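Local coordinates for adhesion and penetration protein autotransporter (Haemophilus influenzae, PDB 3SYJ) that promotes bacterial adherence, self-association and host-cell invasion through its secreted passenger domain and is probably a serine protease, at residues L576-Q582 with A629-K635. Residues are numbered along the deposited sequence; the frame is centred on the assembly and turned at random.
Sequences LKGDITQ and AENFQIK
Asp579 reaches across to Asn631 and Gln633 with both carboxylate oxygens. Its CG lies beside its own backbone N (chi1 -62°), which brings OD1 to the side-chain amide of Asn631. Asp579 OD1 accepts a hydrogen bond from Asn631 ND2 on its syn side, at 3.0 Å, and the two flat groups stand 88° apart. The donor lies 34° out of the carboxylate plane. Asn631 N adds a weak bond to the same oxygen. Asp579 OD2 takes a weak, bent bond from Gln633 NE2 at 2.8 Å. A water donates to both OD1 and Glu630 OE1, and so probably eases the closeness of two acidic groups. Glu630 OE2 pairs with Arg554.

On the buried face, Ile580 and Phe632 run alongside each other, with Ile580 CD1 3.9 Å from Phe632 CE1. The side chain of Gln582 is extended, and its OE1 packs on Ile634 CG2. Its NE2 bonds to Ser638 O and Lys584 O.

Backbone bonds such as Gln633 N to Ile580 O, 2.8 Å, join the parallel strands. The two strands belong to successive coils of the passenger-domain beta-solenoid. Strand 555-559 flanks 579-582, strand 645-654 flanks 631-634, and Trp652 stacks on Phe632. Strands 586-593 and 638-641 pack against the buried face.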
ATOM      1  N   LEU A 576       8.471  11.427 -25.871  1.00 19.66           N
ATOM      2  CA  LEU A 576       8.898  12.706 -25.323  1.00 18.48           C
ATOM      3  C   LEU A 576       9.446  12.647 -23.917  1.00 22.41           C
ATOM      4  O   LEU A 576       8.773  12.201 -22.991  1.00 24.67           O
ATOM      5  CB  LEU A 576       7.756  13.716 -25.355  1.00 18.06           C
ATOM      6  CG  LEU A 576       7.380  14.222 -26.741  1.00 18.91           C
ATOM      7  CD1 LEU A 576       6.107  15.040 -26.673  1.00 21.31           C
ATOM      8  CD2 LEU A 576       8.513  15.033 -27.318  1.00 18.15           C
ATOM      9  N   LYS A 577      10.676  13.122 -23.768  1.00 24.28           N
ATOM     10  CA  LYS A 577      11.206  13.454 -22.463  1.00 22.73           C
ATOM     11  C   LYS A 577      10.728  14.878 -22.204  1.00 26.73           C
ATOM     12  O   LYS A 577      11.443  15.845 -22.458  1.00 24.45           O
ATOM     13  CB  LYS A 577      12.726  13.390 -22.487  1.00 29.19           C
ATOM     14  CG  LYS A 577      13.323  12.522 -21.397  1.00 43.70           C
ATOM     15  CD  LYS A 577      13.191  11.039 -21.739  1.00 42.22           C
ATOM     16  CE  LYS A 577      13.700  10.158 -20.596  1.00 52.54           C
ATOM     17  NZ  LYS A 577      14.068   8.786 -21.052  1.00 49.75           N
ATOM     18  N   GLY A 578       9.491  14.997 -21.733  1.00 26.09           N
ATOM     19  CA  GLY A 578       8.819  16.274 -21.636  1.00 22.38           C
ATOM     20  C   GLY A 578       7.322  16.057 -21.701  1.00 26.61           C
ATOM     21  O   GLY A 578       6.847  14.925 -21.608  1.00 27.56           O
ATOM     22  N   ASP A 579       6.575  17.140 -21.877  1.00 23.75           N
ATOM     23  CA  ASP A 579       5.129  17.079 -21.783  1.00 22.84           C
ATOM     24  C   ASP A 579       4.456  17.409 -23.095  1.00 25.07           C
ATOM     25  O   ASP A 579       5.070  17.989 -23.990  1.00 25.77           O
ATOM     26  CB  ASP A 579       4.628  18.084 -20.749  1.00 28.14           C
ATOM     27  CG  ASP A 579       5.137  17.800 -19.365  1.00 27.02           C
ATOM     28  OD1 ASP A 579       5.547  16.652 -19.101  1.00 28.14           O
ATOM     29  OD2 ASP A 579       5.120  18.734 -18.539  1.00 35.43           O
ATOM     30  N   ILE A 580       3.180  17.044 -23.183  1.00 20.41           N
ATOM     31  CA  ILE A 580       2.298  17.530 -24.231  1.00 21.61           C
ATOM     32  C   ILE A 580       1.207  18.344 -23.551  1.00 22.95           C
ATOM     33  O   ILE A 580       0.534  17.859 -22.631  1.00 19.47           O
ATOM     34  CB  ILE A 580       1.660  16.377 -25.046  1.00 17.95           C
ATOM     35  CG1 ILE A 580       2.733  15.586 -25.794  1.00 21.88           C
ATOM     36  CG2 ILE A 580       0.637  16.915 -26.035  1.00 15.59           C
ATOM     37  CD1 ILE A 580       2.189  14.389 -26.554  1.00 21.72           C
ATOM     38  N   THR A 581       1.048  19.584 -24.006  1.00 21.34           N
ATOM     39  CA  THR A 581       0.082  20.521 -23.439  1.00 21.76           C
ATOM     40  C   THR A 581      -0.966  20.953 -24.460  1.00 24.95           C
ATOM     41  O   THR A 581      -0.633  21.346 -25.579  1.00 23.27           O
ATOM     42  CB  THR A 581       0.797  21.783 -22.913  1.00 24.05           C
ATOM     43  OG1 THR A 581       1.714  21.407 -21.880  1.00 20.71           O
ATOM     44  CG2 THR A 581      -0.216  22.800 -22.369  1.00 19.87           C
ATOM     45  N   GLN A 582      -2.233  20.886 -24.072  1.00 21.35           N
ATOM     46  CA  GLN A 582      -3.303  21.374 -24.930  1.00 21.02           C
ATOM     47  C   GLN A 582      -4.090  22.490 -24.239  1.00 22.28           C
ATOM     48  O   GLN A 582      -4.554  22.330 -23.108  1.00 25.18           O
ATOM     49  CB  GLN A 582      -4.234  20.231 -25.326  1.00 19.05           C
ATOM     50  CG  GLN A 582      -5.370  20.657 -26.227  1.00 21.06           C
ATOM     51  CD  GLN A 582      -6.311  19.515 -26.541  1.00 23.22           C
ATOM     52  OE1 GLN A 582      -6.145  18.406 -26.037  1.00 22.56           O
ATOM     53  NE2 GLN A 582      -7.310  19.782 -27.373  1.00 21.05           N
ATOM     54  N   ALA A 629       4.784  10.265 -23.302  1.00 18.93           N
ATOM     55  CA  ALA A 629       5.312  11.515 -22.809  1.00 21.64           C
ATOM     56  C   ALA A 629       5.401  11.382 -21.297  1.00 25.56           C
ATOM     57  O   ALA A 629       4.924  10.397 -20.728  1.00 22.73           O
ATOM     58  CB  ALA A 629       4.401  12.671 -23.198  1.00 16.66           C
ATOM     59  N   GLU A 630       6.026  12.358 -20.648  1.00 24.41           N
ATOM     60  CA  GLU A 630       6.021  12.422 -19.189  1.00 26.12           C
ATOM     61  C   GLU A 630       4.628  12.823 -18.680  1.00 22.80           C
ATOM     62  O   GLU A 630       4.001  12.089 -17.920  1.00 21.12           O
ATOM     63  CB  GLU A 630       7.142  13.348 -18.681  1.00 24.05           C
ATOM     64  CG  GLU A 630       8.547  12.778 -18.976  1.00 22.75           C
ATOM     65  CD  GLU A 630       9.713  13.660 -18.527  1.00 28.61           C
ATOM     66  OE1 GLU A 630       9.497  14.811 -18.106  1.00 30.40           O
ATOM     67  OE2 GLU A 630      10.870  13.192 -18.608  1.00 28.97           O
ATOM     68  N   ASN A 631       4.130  13.970 -19.125  1.00 20.28           N
ATOM     69  CA  ASN A 631       2.791  14.389 -18.744  1.00 22.84           C
ATOM     70  C   ASN A 631       1.965  14.836 -19.933  1.00 22.70           C
ATOM     71  O   ASN A 631       2.488  15.414 -20.886  1.00 21.35           O
ATOM     72  CB  ASN A 631       2.833  15.528 -17.722  1.00 23.19           C
ATOM     73  CG  ASN A 631       3.603  15.167 -16.467  1.00 29.76           C
ATOM     74  OD1 ASN A 631       3.028  14.712 -15.472  1.00 24.28           O
ATOM     75  ND2 ASN A 631       4.916  15.365 -16.507  1.00 27.87           N
ATOM     76  N   PHE A 632       0.668  14.561 -19.864  1.00 18.60           N
ATOM     77  CA  PHE A 632      -0.295  15.164 -20.762  1.00 21.40           C
ATOM     78  C   PHE A 632      -1.090  16.177 -19.950  1.00 24.31           C
ATOM     79  O   PHE A 632      -1.884  15.815 -19.088  1.00 26.15           O
ATOM     80  CB  PHE A 632      -1.239  14.111 -21.346  1.00 20.60           C
ATOM     81  CG  PHE A 632      -0.533  12.984 -22.040  1.00 21.38           C
ATOM     82  CD1 PHE A 632      -0.207  13.076 -23.386  1.00 19.34           C
ATOM     83  CD2 PHE A 632      -0.197  11.831 -21.346  1.00 18.92           C
ATOM     84  CE1 PHE A 632       0.447  12.042 -24.024  1.00 23.26           C
ATOM     85  CE2 PHE A 632       0.453  10.789 -21.976  1.00 21.53           C
ATOM     86  CZ  PHE A 632       0.779  10.891 -23.319  1.00 19.65           C
ATOM     87  N   GLN A 633      -0.859  17.453 -20.216  1.00 21.89           N
ATOM     88  CA  GLN A 633      -1.585  18.496 -19.520  1.00 24.24           C
ATOM     89  C   GLN A 633      -2.638  19.055 -20.453  1.00 21.64           C
ATOM     90  O   GLN A 633      -2.344  19.879 -21.318  1.00 24.70           O
ATOM     91  CB  GLN A 633      -0.628  19.597 -19.062  1.00 25.30           C
ATOM     92  CG  GLN A 633       0.696  19.053 -18.567  1.00 27.72           C
ATOM     93  CD  GLN A 633       1.510  20.075 -17.801  1.00 45.26           C
ATOM     94  OE1 GLN A 633       1.025  21.165 -17.483  1.00 50.42           O
ATOM     95  NE2 GLN A 633       2.758  19.725 -17.490  1.00 36.69           N
ATOM     96  N   ILE A 634      -3.865  18.590 -20.289  1.00 20.85           N
ATOM     97  CA  ILE A 634      -4.967  19.090 -21.085  1.00 24.36           C
ATOM     98  C   ILE A 634      -5.608  20.210 -20.280  1.00 25.77           C
ATOM     99  O   ILE A 634      -6.474  19.963 -19.446  1.00 26.73           O
ATOM    100  CB  ILE A 634      -5.984  17.969 -21.388  1.00 22.22           C
ATOM    101  CG1 ILE A 634      -5.250  16.680 -21.771  1.00 21.75           C
ATOM    102  CG2 ILE A 634      -6.958  18.385 -22.481  1.00 19.14           C
ATOM    103  CD1 ILE A 634      -4.211  16.850 -22.876  1.00 20.69           C
ATOM    104  N   LYS A 635      -5.142  21.434 -20.512  1.00 24.22           N
ATOM    105  CA  LYS A 635      -5.576  22.603 -19.750  1.00 25.07           C
ATOM    106  C   LYS A 635      -6.851  23.213 -20.319  1.00 26.73           C
ATOM    107  O   LYS A 635      -7.420  24.139 -19.742  1.00 30.89           O
ATOM    108  CB  LYS A 635      -4.479  23.668 -19.737  1.00 26.74           C
ATOM    109  CG  LYS A 635      -3.161  23.214 -19.131  1.00 28.16           C
ATOM    110  CD  LYS A 635      -2.175  24.369 -19.087  1.00 34.56           C
ATOM    111  CE  LYS A 635      -0.877  23.976 -18.402  1.00 38.17           C
ATOM    112  NZ  LYS A 635       0.087  25.111 -18.417  1.00 39.89           N
TER
HETATM  113  O   HOH W   1       7.986  16.911 -17.706  1.00 35.31           O